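Local coordinates for protein MgGH51 (Meripilus giganteus, PDB 6ZPV) that probably hydrolyses terminal alpha-L-arabinofuranosyl residues from arabinose-containing polysaccharides, as a fungal glycosidase of family GH51, at residues F379-N384 with Q395-H400; E427-A432 with S478-L483; S15-L20 with D472-A477; G297-E302 with A356-Y361. All blocks are in the same frame, centred on the assembly; numbering follows the deposited sequence.

Interaction 1: residues F379-N384 with Q395-H400; sequences FIATTN and QSYDVH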
loop_
_atom_site.group_PDB
_atom_site.type_symbol
_atom_site.label_atom_id
_atom_site.label_comp_id
_atom_site.label_asym_id
_atom_site.label_seq_id
_atom_site.Cartn_x
_atom_site.Cartn_y
_atom_site.Cartn_z
ATOM N N PHE A 379 6.326 -1.145 -21.195
ATOM C CA PHE A 379 5.002 -1.696 -20.902
ATOM C C PHE A 379 5.096 -3.144 -20.469
ATOM O O PHE A 379 5.746 -3.980 -21.126
ATOM C CB PHE A 379 4.045 -1.511 -22.089
ATOM C CG PHE A 379 3.711 -0.044 -22.307
ATOM C CD1 PHE A 379 2.702 0.551 -21.549
ATOM C CD2 PHE A 379 4.451 0.753 -23.150
ATOM C CE1 PHE A 379 2.427 1.907 -21.657
ATOM C CE2 PHE A 379 4.200 2.112 -23.232
ATOM C CZ PHE A 379 3.204 2.693 -22.486
ATOM N N ILE A 380 4.394 -3.485 -19.389
ATOM C CA ILE A 380 4.469 -4.825 -18.757
ATOM C C ILE A 380 3.160 -5.575 -19.009
ATOM O O ILE A 380 2.069 -5.068 -18.664
ATOM C CB ILE A 380 4.729 -4.679 -17.249
ATOM C CG1 ILE A 380 5.941 -3.821 -16.919
ATOM C CG2 ILE A 380 4.806 -6.032 -16.627
ATOM C CD1 ILE A 380 6.003 -3.317 -15.526
ATOM N N ALA A 381 3.270 -6.787 -19.557
ATOM C CA ALA A 381 2.143 -7.676 -19.830
ATOM C C ALA A 381 1.807 -8.504 -18.576
ATOM O O ALA A 381 2.709 -8.851 -17.789
ATOM C CB ALA A 381 2.470 -8.545 -21.012
ATOM N N THR A 382 0.529 -8.906 -18.484
ATOM C CA THR A 382 0.058 -9.562 -17.278
ATOM C C THR A 382 -0.488 -10.963 -17.502
ATOM O O THR A 382 -0.876 -11.640 -16.531
ATOM C CB THR A 382 -1.049 -8.712 -16.625
ATOM O OG1 THR A 382 -2.186 -8.839 -17.471
ATOM C CG2 THR A 382 -0.636 -7.283 -16.384
ATOM N N THR A 383 -0.571 -11.429 -18.754
ATOM C CA THR A 383 -0.863 -12.817 -19.021
ATOM C C THR A 383 0.338 -13.699 -18.574
ATOM O O THR A 383 1.432 -13.179 -18.310
ATOM C CB THR A 383 -1.191 -13.015 -20.506
ATOM O OG1 THR A 383 -0.376 -12.147 -21.312
ATOM C CG2 THR A 383 -2.659 -12.755 -20.776
ATOM N N ASN A 384 0.104 -15.009 -18.571
ATOM C CA ASN A 384 1.225 -15.933 -18.319
ATOM C C ASN A 384 2.247 -15.750 -19.440
ATOM O O ASN A 384 1.870 -15.525 -20.645
ATOM C CB ASN A 384 0.724 -17.381 -18.307
ATOM C CG ASN A 384 -0.227 -17.648 -17.174
ATOM O OD1 ASN A 384 -0.095 -17.088 -16.086
ATOM N ND2 ASN A 384 -1.174 -18.548 -17.413
ATOM N N GLN A 395 8.131 -6.367 -23.658
ATOM C CA GLN A 395 9.481 -6.274 -23.094
ATOM C C GLN A 395 9.556 -6.835 -21.687
ATOM O O GLN A 395 10.682 -7.169 -21.255
ATOM C CB GLN A 395 9.929 -4.830 -23.110
ATOM C CG GLN A 395 10.041 -4.263 -24.508
ATOM C CD GLN A 395 10.778 -2.973 -24.418
ATOM O OE1 GLN A 395 10.185 -1.912 -24.129
ATOM N NE2 GLN A 395 12.082 -3.089 -24.632
ATOM N N SER A 396 8.452 -6.915 -20.982
ATOM C CA SER A 396 8.402 -7.428 -19.604
ATOM C C SER A 396 7.087 -8.153 -19.359
ATOM O O SER A 396 6.030 -7.787 -19.950
ATOM C CB SER A 396 8.553 -6.319 -18.628
ATOM O OG SER A 396 9.778 -5.626 -18.688
ATOM N N TYR A 397 7.132 -9.087 -18.429
ATOM C CA TYR A 397 5.961 -9.773 -17.869
ATOM C C TYR A 397 5.973 -9.644 -16.342
ATOM O O TYR A 397 7.055 -9.672 -15.729
ATOM C CB TYR A 397 5.968 -11.270 -18.191
ATOM C CG TYR A 397 5.404 -11.619 -19.552
ATOM C CD1 TYR A 397 4.026 -11.702 -19.722
ATOM C CD2 TYR A 397 6.173 -11.889 -20.668
ATOM C CE1 TYR A 397 3.442 -12.047 -20.916
ATOM C CE2 TYR A 397 5.598 -12.221 -21.880
ATOM C CZ TYR A 397 4.220 -12.313 -22.019
ATOM O OH TYR A 397 3.670 -12.717 -23.194
ATOM N N ASP A 398 4.774 -9.558 -15.750
ATOM C CA ASP A 398 4.522 -9.585 -14.320
ATOM C C ASP A 398 4.093 -11.001 -13.935
ATOM O O ASP A 398 3.072 -11.503 -14.455
ATOM C CB ASP A 398 3.461 -8.566 -13.911
ATOM C CG ASP A 398 3.211 -8.479 -12.409
ATOM O OD1 ASP A 398 3.945 -9.207 -11.675
ATOM O OD2 ASP A 398 2.282 -7.744 -11.984
ATOM N N VAL A 399 4.868 -11.642 -13.064
ATOM C CA VAL A 399 4.622 -13.014 -12.551
ATOM C C VAL A 399 4.196 -12.924 -11.101
ATOM O O VAL A 399 4.880 -12.276 -10.275
ATOM C CB VAL A 399 5.914 -13.846 -12.720
ATOM C CG1 VAL A 399 5.726 -15.260 -12.239
ATOM C CG2 VAL A 399 6.441 -13.811 -14.129
ATOM N N HIS A 400 3.092 -13.591 -10.741
ATOM C CA HIS A 400 2.584 -13.638 -9.361
ATOM C C HIS A 400 2.630 -15.070 -8.852
ATOM O O HIS A 400 2.236 -15.968 -9.585
ATOM C CB HIS A 400 1.116 -13.160 -9.289
ATOM C CG HIS A 400 0.909 -11.758 -9.764
ATOM N ND1 HIS A 400 -0.364 -11.233 -9.920
ATOM C CD2 HIS A 400 1.777 -10.783 -10.109
ATOM C CE1 HIS A 400 -0.233 -9.992 -10.354
ATOM N NE2 HIS A 400 1.043 -9.673 -10.484
HETATM O O HOH W 1 6.496 -3.980 -23.761
HETATM O O HOH W 2 7.521 -1.439 -23.901
HETATM O O HOH W 3 0.331 -11.244 -14.010
HETATM O O HOH W 4 1.247 -13.811 -22.756
HETATM O O HOH W 5 3.424 -13.379 -16.444
#

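Interaction 2: residues E427-A432 with S478-L483; sequences EGEYAA and SYAPLL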
loop_
_atom_site.group_PDB
_atom_site.type_symbol
_atom_site.label_atom_id
_atom_site.label_comp_id
_atom_site.label_asym_id
_atom_site.label_seq_id
_atom_site.Cartn_x
_atom_site.Cartn_y
_atom_site.Cartn_z
ATOM N N GLU A 427 8.463 -9.817 -10.520
ATOM C CA GLU A 427 7.738 -10.687 -9.597
ATOM C C GLU A 427 6.824 -9.774 -8.772
ATOM O O GLU A 427 7.168 -9.399 -7.631
ATOM C CB GLU A 427 8.705 -11.493 -8.741
ATOM C CG GLU A 427 8.037 -12.699 -8.112
ATOM C CD GLU A 427 7.969 -13.943 -8.969
ATOM O OE1 GLU A 427 8.535 -13.984 -10.066
ATOM O OE2 GLU A 427 7.315 -14.952 -8.495
ATOM N N GLY A 428 5.706 -9.349 -9.389
ATOM C CA GLY A 428 4.934 -8.243 -8.834
ATOM C C GLY A 428 4.098 -8.565 -7.634
ATOM O O GLY A 428 3.622 -7.653 -6.943
ATOM N N GLU A 429 3.851 -9.869 -7.389
ATOM C CA GLU A 429 3.222 -10.314 -6.147
ATOM C C GLU A 429 3.845 -11.674 -5.821
ATOM O O GLU A 429 3.768 -12.600 -6.637
ATOM C CB GLU A 429 1.698 -10.543 -6.313
ATOM C CG GLU A 429 0.932 -9.281 -6.694
ATOM C CD GLU A 429 -0.543 -9.447 -6.968
ATOM O OE1 GLU A 429 -1.169 -10.415 -6.404
ATOM O OE2 GLU A 429 -1.088 -8.661 -7.773
ATOM N N TYR A 430 4.285 -11.814 -4.593
ATOM C CA TYR A 430 4.629 -13.141 -4.073
ATOM C C TYR A 430 4.501 -13.121 -2.568
ATOM O O TYR A 430 4.742 -12.108 -1.924
ATOM C CB TYR A 430 6.027 -13.639 -4.517
ATOM C CG TYR A 430 7.212 -12.848 -4.015
ATOM C CD1 TYR A 430 7.559 -11.620 -4.540
ATOM C CD2 TYR A 430 7.984 -13.349 -2.966
ATOM C CE1 TYR A 430 8.644 -10.909 -4.060
ATOM C CE2 TYR A 430 9.053 -12.640 -2.477
ATOM C CZ TYR A 430 9.411 -11.423 -3.015
ATOM O OH TYR A 430 10.492 -10.752 -2.543
ATOM N N ALA A 431 4.204 -14.306 -2.011
ATOM C CA ALA A 431 4.217 -14.520 -0.573
ATOM C C ALA A 431 4.002 -16.000 -0.291
ATOM O O ALA A 431 3.250 -16.692 -1.018
ATOM C CB ALA A 431 3.084 -13.775 0.145
ATOM N N ALA A 432 4.624 -16.475 0.785
ATOM C CA ALA A 432 4.302 -17.806 1.355
ATOM C C ALA A 432 3.120 -17.636 2.297
ATOM O O ALA A 432 3.252 -16.999 3.330
ATOM C CB ALA A 432 5.533 -18.372 2.038
ATOM N N SER A 478 8.165 -7.670 -5.582
ATOM C CA SER A 478 7.426 -7.132 -4.437
ATOM C C SER A 478 6.541 -8.196 -3.801
ATOM O O SER A 478 5.763 -8.896 -4.480
ATOM C CB SER A 478 6.574 -5.917 -4.874
ATOM O OG SER A 478 5.916 -6.100 -6.116
ATOM N N TYR A 479 6.619 -8.267 -2.475
ATOM C CA TYR A 479 5.697 -9.075 -1.649
ATOM C C TYR A 479 4.270 -8.522 -1.767
ATOM O O TYR A 479 4.096 -7.308 -1.951
ATOM C CB TYR A 479 6.168 -9.002 -0.182
ATOM C CG TYR A 479 5.449 -9.871 0.824
ATOM C CD1 TYR A 479 4.226 -9.545 1.362
ATOM C CD2 TYR A 479 6.049 -11.054 1.253
ATOM C CE1 TYR A 479 3.580 -10.331 2.304
ATOM C CE2 TYR A 479 5.423 -11.827 2.218
ATOM C CZ TYR A 479 4.196 -11.485 2.755
ATOM O OH TYR A 479 3.533 -12.243 3.705
ATOM N N ALA A 480 3.270 -9.371 -1.588
ATOM C CA ALA A 480 1.903 -8.832 -1.505
ATOM C C ALA A 480 1.030 -9.664 -0.613
ATOM O O ALA A 480 1.203 -10.904 -0.583
ATOM C CB ALA A 480 1.281 -8.716 -2.871
ATOM N N PRO A 481 0.011 -9.069 0.041
ATOM C CA PRO A 481 -0.190 -7.631 0.168
ATOM C C PRO A 481 0.826 -6.980 1.122
ATOM O O PRO A 481 1.416 -7.609 2.012
ATOM C CB PRO A 481 -1.612 -7.494 0.783
ATOM C CG PRO A 481 -2.238 -8.822 0.508
ATOM C CD PRO A 481 -1.109 -9.838 0.582
ATOM N N LEU A 482 0.953 -5.651 0.966
ATOM C CA LEU A 482 1.845 -4.811 1.759
ATOM C C LEU A 482 1.304 -4.565 3.154
ATOM O O LEU A 482 2.109 -4.593 4.103
ATOM C CB LEU A 482 2.036 -3.522 0.996
ATOM C CG LEU A 482 3.024 -2.516 1.588
ATOM C CD1 LEU A 482 4.419 -3.090 1.701
ATOM C CD2 LEU A 482 3.024 -1.253 0.772
ATOM N N LEU A 483 0.010 -4.237 3.258
ATOM C CA LEU A 483 -0.522 -3.630 4.475
ATOM C C LEU A 483 -1.782 -4.329 4.943
ATOM O O LEU A 483 -2.606 -4.803 4.125
ATOM C CB LEU A 483 -0.810 -2.142 4.235
ATOM C CG LEU A 483 0.420 -1.246 4.235
ATOM C CD1 LEU A 483 0.147 0.119 3.710
ATOM C CD2 LEU A 483 1.004 -1.132 5.625
HETATM O O HOH W 6 4.684 -14.803 4.501
#

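Interaction 3: residues S15-L20 with D472-A477; sequences STLYGL and DIVFAA. With SO4 (sulfate ion), chain R.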
loop_
_atom_site.group_PDB
_atom_site.type_symbol
_atom_site.label_atom_id
_atom_site.label_comp_id
_atom_site.label_asym_id
_atom_site.label_seq_id
_atom_site.Cartn_x
_atom_site.Cartn_y
_atom_site.Cartn_z
ATOM N N SER A 15 18.643 -1.198 -10.169
ATOM C CA SER A 15 18.235 -0.330 -9.045
ATOM C C SER A 15 16.831 -0.683 -8.572
ATOM O O SER A 15 16.556 -0.414 -7.381
ATOM C CB SER A 15 18.313 1.135 -9.463
ATOM O OG SER A 15 17.267 1.517 -10.328
ATOM N N THR A 16 16.016 -1.259 -9.411
ATOM C CA THR A 16 14.612 -1.555 -9.154
ATOM C C THR A 16 14.347 -2.914 -8.525
ATOM O O THR A 16 13.185 -3.257 -8.361
ATOM C CB THR A 16 13.854 -1.411 -10.486
ATOM O OG1 THR A 16 14.527 -2.188 -11.485
ATOM C CG2 THR A 16 13.733 0.026 -10.926
ATOM N N LEU A 17 15.390 -3.666 -8.147
ATOM C CA LEU A 17 15.116 -5.082 -7.809
ATOM C C LEU A 17 14.083 -5.220 -6.711
ATOM O O LEU A 17 13.232 -6.133 -6.815
ATOM C CB LEU A 17 16.401 -5.793 -7.433
ATOM C CG LEU A 17 16.270 -7.284 -7.170
ATOM C CD1 LEU A 17 15.624 -8.037 -8.304
ATOM C CD2 LEU A 17 17.638 -7.877 -6.869
ATOM N N TYR A 18 14.133 -4.453 -5.638
ATOM C CA TYR A 18 13.231 -4.623 -4.497
ATOM C C TYR A 18 12.274 -3.453 -4.362
ATOM O O TYR A 18 12.756 -2.291 -4.313
ATOM C CB TYR A 18 13.989 -4.851 -3.185
ATOM C CG TYR A 18 14.945 -6.022 -3.252
ATOM C CD1 TYR A 18 14.465 -7.323 -3.246
ATOM C CD2 TYR A 18 16.300 -5.837 -3.366
ATOM C CE1 TYR A 18 15.340 -8.414 -3.353
ATOM C CE2 TYR A 18 17.174 -6.914 -3.466
ATOM C CZ TYR A 18 16.701 -8.199 -3.476
ATOM O OH TYR A 18 17.538 -9.291 -3.553
ATOM N N GLY A 19 10.992 -3.696 -4.223
ATOM C CA GLY A 19 10.017 -2.600 -4.053
ATOM C C GLY A 19 8.742 -3.081 -3.449
ATOM O O GLY A 19 8.688 -4.198 -2.906
ATOM N N LEU A 20 7.699 -2.275 -3.556
ATOM C CA LEU A 20 6.428 -2.486 -2.872
ATOM C C LEU A 20 5.285 -2.670 -3.856
ATOM O O LEU A 20 5.279 -2.085 -4.962
ATOM C CB LEU A 20 6.103 -1.269 -1.999
ATOM C CG LEU A 20 7.184 -0.825 -1.030
ATOM C CD1 LEU A 20 6.662 0.318 -0.182
ATOM C CD2 LEU A 20 7.702 -1.947 -0.160
ATOM N N ASP A 472 19.871 -10.307 -13.841
ATOM C CA ASP A 472 20.086 -9.909 -15.231
ATOM C C ASP A 472 18.768 -9.846 -15.969
ATOM O O ASP A 472 18.629 -9.011 -16.884
ATOM C CB ASP A 472 21.107 -10.815 -15.916
ATOM C CG ASP A 472 20.754 -12.290 -15.973
ATOM O OD1 ASP A 472 20.234 -12.803 -14.952
ATOM O OD2 ASP A 472 21.065 -12.901 -17.003
ATOM N N ILE A 473 17.807 -10.704 -15.646
ATOM C CA ILE A 473 16.469 -10.719 -16.281
ATOM C C ILE A 473 15.355 -10.342 -15.291
ATOM O O ILE A 473 14.299 -9.895 -15.757
ATOM C CB ILE A 473 16.173 -12.044 -16.997
ATOM C CG1 ILE A 473 16.047 -13.228 -16.046
ATOM C CG2 ILE A 473 17.146 -12.247 -18.130
ATOM C CD1 ILE A 473 15.501 -14.505 -16.692
ATOM N N VAL A 474 15.489 -10.581 -13.993
ATOM C CA VAL A 474 14.513 -10.153 -12.992
ATOM C C VAL A 474 14.828 -8.713 -12.618
ATOM O O VAL A 474 15.921 -8.457 -12.064
ATOM C CB VAL A 474 14.507 -11.058 -11.754
ATOM C CG1 VAL A 474 13.494 -10.506 -10.730
ATOM C CG2 VAL A 474 14.208 -12.500 -12.096
ATOM N N PHE A 475 13.950 -7.770 -12.950
ATOM C CA PHE A 475 14.245 -6.369 -12.701
ATOM C C PHE A 475 13.579 -5.809 -11.454
ATOM O O PHE A 475 13.988 -4.727 -10.994
ATOM C CB PHE A 475 13.948 -5.460 -13.908
ATOM C CG PHE A 475 12.518 -5.104 -14.153
ATOM C CD1 PHE A 475 11.629 -6.015 -14.763
ATOM C CD2 PHE A 475 11.994 -3.898 -13.741
ATOM C CE1 PHE A 475 10.316 -5.678 -15.026
ATOM C CE2 PHE A 475 10.675 -3.562 -14.024
ATOM C CZ PHE A 475 9.837 -4.467 -14.645
ATOM N N ALA A 476 12.579 -6.483 -10.901
ATOM C CA ALA A 476 11.764 -5.916 -9.815
ATOM C C ALA A 476 11.006 -7.067 -9.153
ATOM O O ALA A 476 10.591 -8.023 -9.836
ATOM C CB ALA A 476 10.807 -4.898 -10.409
ATOM N N ALA A 477 10.755 -6.940 -7.862
ATOM C CA ALA A 477 10.066 -7.964 -7.067
ATOM C C ALA A 477 9.425 -7.299 -5.865
ATOM O O ALA A 477 10.087 -6.528 -5.159
ATOM C CB ALA A 477 11.036 -9.019 -6.655
HETATM S S SO4 R . 18.050 0.452 -13.503
HETATM O O1 SO4 R . 16.900 0.473 -12.576
HETATM O O2 SO4 R . 18.237 1.653 -14.259
HETATM O O3 SO4 R . 17.797 -0.677 -14.477
HETATM O O4 SO4 R . 19.193 0.048 -12.699
#

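Interaction 4: residues G297-E302 with A356-Y361; sequences GTSLAE and AGSYPY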
loop_
_atom_site.group_PDB
_atom_site.type_symbol
_atom_site.label_atom_id
_atom_site.label_comp_id
_atom_site.label_asym_id
_atom_site.label_seq_id
_atom_site.Cartn_x
_atom_site.Cartn_y
_atom_site.Cartn_z
ATOM N N GLY A 297 -15.849 -10.814 -15.239
ATOM C CA GLY A 297 -15.602 -11.620 -16.434
ATOM C C GLY A 297 -15.840 -10.949 -17.750
ATOM O O GLY A 297 -15.574 -11.575 -18.802
ATOM N N THR A 298 -16.276 -9.678 -17.758
ATOM C CA THR A 298 -16.552 -8.977 -19.028
ATOM C C THR A 298 -15.307 -8.322 -19.586
ATOM O O THR A 298 -14.684 -7.461 -18.926
ATOM C CB THR A 298 -17.629 -7.939 -18.839
ATOM O OG1 THR A 298 -18.811 -8.612 -18.422
ATOM C CG2 THR A 298 -17.954 -7.168 -20.079
ATOM N N SER A 299 -14.982 -8.677 -20.813
ATOM C CA SER A 299 -14.009 -7.968 -21.650
ATOM C C SER A 299 -14.766 -7.011 -22.559
ATOM O O SER A 299 -15.677 -7.480 -23.254
ATOM C CB SER A 299 -13.191 -8.893 -22.499
ATOM O OG SER A 299 -12.373 -9.784 -21.710
ATOM N N LEU A 300 -14.344 -5.788 -22.652
ATOM C CA LEU A 300 -14.872 -4.911 -23.706
ATOM C C LEU A 300 -14.511 -5.465 -25.076
ATOM O O LEU A 300 -13.388 -5.983 -25.264
ATOM C CB LEU A 300 -14.299 -3.527 -23.536
ATOM C CG LEU A 300 -14.722 -2.794 -22.268
ATOM C CD1 LEU A 300 -14.077 -1.430 -22.295
ATOM C CD2 LEU A 300 -16.248 -2.715 -22.157
ATOM N N ALA A 301 -15.423 -5.330 -26.006
ATOM C CA ALA A 301 -15.155 -5.693 -27.386
ATOM C C ALA A 301 -14.037 -4.812 -27.937
ATOM O O ALA A 301 -13.877 -3.630 -27.541
ATOM C CB ALA A 301 -16.441 -5.496 -28.216
ATOM N N GLU A 302 -13.327 -5.308 -28.959
ATOM C CA GLU A 302 -12.266 -4.512 -29.534
ATOM C C GLU A 302 -12.772 -3.145 -29.993
ATOM O O GLU A 302 -12.050 -2.153 -29.841
ATOM C CB GLU A 302 -11.553 -5.304 -30.616
ATOM C CG GLU A 302 -10.343 -4.563 -31.119
ATOM C CD GLU A 302 -9.444 -5.367 -31.934
ATOM O OE1 GLU A 302 -9.861 -6.449 -32.439
ATOM O OE2 GLU A 302 -8.299 -4.929 -32.072
ATOM N N ALA A 356 -7.470 -14.326 -20.935
ATOM C CA ALA A 356 -6.474 -14.449 -22.004
ATOM C C ALA A 356 -7.066 -14.564 -23.391
ATOM O O ALA A 356 -6.327 -14.416 -24.377
ATOM C CB ALA A 356 -5.532 -15.561 -21.669
ATOM N N GLY A 357 -8.369 -14.867 -23.493
ATOM C CA GLY A 357 -9.022 -14.867 -24.811
ATOM C C GLY A 357 -9.100 -13.507 -25.428
ATOM O O GLY A 357 -8.961 -13.414 -26.666
ATOM N N SER A 358 -9.248 -12.462 -24.649
ATOM C CA SER A 358 -9.304 -11.071 -25.160
ATOM C C SER A 358 -8.004 -10.305 -24.981
ATOM O O SER A 358 -7.843 -9.272 -25.629
ATOM C CB SER A 358 -10.446 -10.342 -24.495
ATOM O OG SER A 358 -10.161 -10.207 -23.114
ATOM N N TYR A 359 -7.139 -10.735 -24.077
ATOM C CA TYR A 359 -5.942 -9.910 -23.831
ATOM C C TYR A 359 -5.142 -9.683 -25.100
ATOM O O TYR A 359 -4.577 -8.587 -25.243
ATOM C CB TYR A 359 -5.046 -10.463 -22.723
ATOM C CG TYR A 359 -4.015 -9.482 -22.202
ATOM C CD1 TYR A 359 -4.396 -8.324 -21.520
ATOM C CD2 TYR A 359 -2.652 -9.727 -22.267
ATOM C CE1 TYR A 359 -3.498 -7.473 -20.917
ATOM C CE2 TYR A 359 -1.732 -8.899 -21.638
ATOM C CZ TYR A 359 -2.160 -7.803 -20.914
ATOM O OH TYR A 359 -1.220 -7.055 -20.220
ATOM N N PRO A 360 -5.002 -10.629 -26.065
ATOM C CA PRO A 360 -4.196 -10.290 -27.234
ATOM C C PRO A 360 -4.623 -8.995 -27.943
ATOM O O PRO A 360 -3.782 -8.159 -28.246
ATOM C CB PRO A 360 -4.249 -11.530 -28.068
ATOM C CG PRO A 360 -4.408 -12.660 -27.062
ATOM C CD PRO A 360 -5.343 -12.071 -26.022
ATOM N N TYR A 361 -5.912 -8.788 -28.170
ATOM C CA TYR A 361 -6.343 -7.553 -28.837
ATOM C C TYR A 361 -6.302 -6.372 -27.876
ATOM O O TYR A 361 -6.080 -5.244 -28.297
ATOM C CB TYR A 361 -7.683 -7.682 -29.594
ATOM C CG TYR A 361 -8.954 -7.783 -28.770
ATOM C CD1 TYR A 361 -9.442 -6.693 -28.072
ATOM C CD2 TYR A 361 -9.705 -8.938 -28.719
ATOM C CE1 TYR A 361 -10.635 -6.775 -27.344
ATOM C CE2 TYR A 361 -10.874 -9.044 -28.001
ATOM C CZ TYR A 361 -11.366 -7.944 -27.346
ATOM O OH TYR A 361 -12.546 -8.083 -26.619
#

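Interaction 1: residues F379-N384 with Q395-H400
A381 and Y397 pair as a parallel bridge between strands 378-381 and 396-403, the fifth and sixth strands of a (beta/alpha)8 barrel. The alanine backbone is held at both polar atoms by the two neighbours of the tyrosine: A381 N donates to S396 O at 3.0 Å, and D398 N donates to A381 O, also at 3.0 Å, nearly along the C=O axis.

The Y397 side chain leaves the sheet on the same face as A381. At its root, CB lies 4.1 Å from A381 O. CG stands anti to the carbonyl carbon (chi1 -84°), which carries the ring to the chain leaving the fifth strand. There CD1 comes within 3.3 Å of T383 O, while CE1 meets A381 CB at 3.6 Å, the methyl approaching the ring obliquely. T383 OG1 lies at the ring edge, in its plane. At the tip, Y397 OH is hydrogen-bonded to the backbone N of W386, a residue of a glycan pocket whose indole also packs edge-to-face with the tyrosine. The same hydroxyl donates to a water 2.7 Å away, which also accepts from T383 OG1 and donates to N384 O, so joining the hydroxyl to both residues.

On the other face of the sheet, I380 CG2 rests 3.6 Å from D398 N, and where the two chains part a water donates both to T383 O and, at 2.8 Å, to D398 O.

Interaction 2: residues E427-A432 with S478-L483
S478 supplies most of the polar grip on 427-432, using both its backbone and its side chain. Its N donates to E427 O at 2.9 Å with an N-H...O angle of 165°, and its OG donates to G428 O at 2.9 Å, arriving from above the carbonyl plane. The serine torsion explains the second bond: with OG between backbone N and carbonyl carbon (chi1 42°), the hydroxyl turns to the next carbonyl of the partner chain. Farther on, A480 N donates to Y430 O at 3.1 Å, and Y430 N makes a weak bond to S478 O.

These strands, 424-432 and 474-479, are the seventh and eighth of the (beta/alpha)8 barrel, and they part here, at the C-terminal end of the barrel where clan GH-A enzymes have their active site. The chain turns a corner at E429, whose carboxylate is bound by R226 and Y402 and also meets a glycerol; its CG touches A480 CB at 3.9 Å.

Aromatic contacts follow the corner. A431 CB sits over a face of the Y479 ring, 3.9 Å from its centroid, as a CH-pi contact, and Y430 O lies over the ring as well. The Y430 ring in turn takes Y479 CA over one face, towards its rim. Replacing Y479 with an alanine would probably leave the A431 methyl without its aromatic cover and the water on A432 O without its phenol donor. That water donates to A432 O and accepts from Y479 OH at 2.9 Å.

Interaction 3: residues S15-L20 with D472-A477
T16 OG1 donates to F475 O at 2.6 Å, the shortest polar bond between the loop 15-20 and strand 474-479. The threonine torsion sets this up: OG1 lies between backbone N and carbonyl carbon (chi1 51°), which aims the hydroxyl at the strand and places it beside the F475 ring, near the ring plane. The same carbonyl oxygen also receives a CA-H...O contact from L17. In the reverse direction A476 CA approaches two loop carbonyls, with T16 O and L17 O each 3.3 Å from it, so the loop backbone lies close against the small alanine. One residue farther along, G19 N donates to A477 O at 3.1 Å, with an N-H...O angle of 155°.

The bridge of Y18 with A477 brings the eighth strand of the (beta/alpha)8 barrel to the chain that runs into the first, 20-21. On its other flank that chain bonds to S223 and F224 at the second strand, and in this way the cylinder is closed between a loop near the N-terminus and a strand more than 450 residues later.

Apolar side chains fill in beside the backbone. L17 CD1 reaches V474 CG1 at 4.1 Å, the two side chains crossing, while L17 CG covers the centre of a face of the Y18 ring; the phenol OH of Y18 is bonded to E468. At the outer end of the loop a sulfate, probably from the crystallisation liquor, is held by R344 and by S15, whose N donates to sulfate O4 at 2.9 Å in a nearly straight bond.

Interaction 4: residues G297-E302 with A356-Y361
Y361 OH donates to L300 O at 2.6 Å, and beside this bond S299 OG and S358 OG lie 2.7 Å apart in a hydrogen bond that either hydroxyl could donate. The phenol meets L300 O at the edge of its ring, near the ring plane, whereas the S358 hydroxyl has a further partner in R362 NE, which helps to fix its place.

Around these bonds the Y361 ring is packed on both faces. E302 CB lies over one of them, 3.9 Å from the centroid, in a CH-pi contact; over the centre of the opposite face stands S358 O. The glutamate chain is extended, and it runs antiparallel to the tyrosine side chain until E302 CD comes within 3.7 Å of Y361 CB and the carboxylate lies only 17° from parallel with the ring. Having CG between backbone N and carbonyl carbon (chi1 72°) directs the tyrosine off the helix to the loop. A leucine in place of Y361 would probably leave L300 O without its hydroxyl partner and the E302 side chain without the flat surface it lies on.

The helix beginning at Y359 is tied inward as well, through Y359 OH to V348 O. Segment 297-302 belongs to the chain following the third barrel strand, 284-289, and helix 359-373 follows the fourth, 345-348: the contact joins successive beta-alpha units of a (beta/alpha)8 barrel at the N-terminal end of helix 359-373.

How the interactions relate
Three of the four contacts run round one barrel wall. Interactions 1 and 2, their centres 15 Å apart, meet where D398 OD1 lies 2.9 Å from G428 N, a probable hydrogen bond between the sixth and seventh strands. Interactions 2 and 3 share strand 474-479 and are linked where E427 N stands 2.9 Å from A476 O; interaction 3 separately joins that strand to the N-terminal loop. Interaction 4 lies outside the wall, yet it touches interaction 1 through Y359 OH and T382 N, 3.1 Å apart. A glycerol, probably from the crystallisation liquor, is bonded to E429 at the C-terminal end of the barrel, where H400 of interaction 1 also packs, consistent with a substrate pocket there.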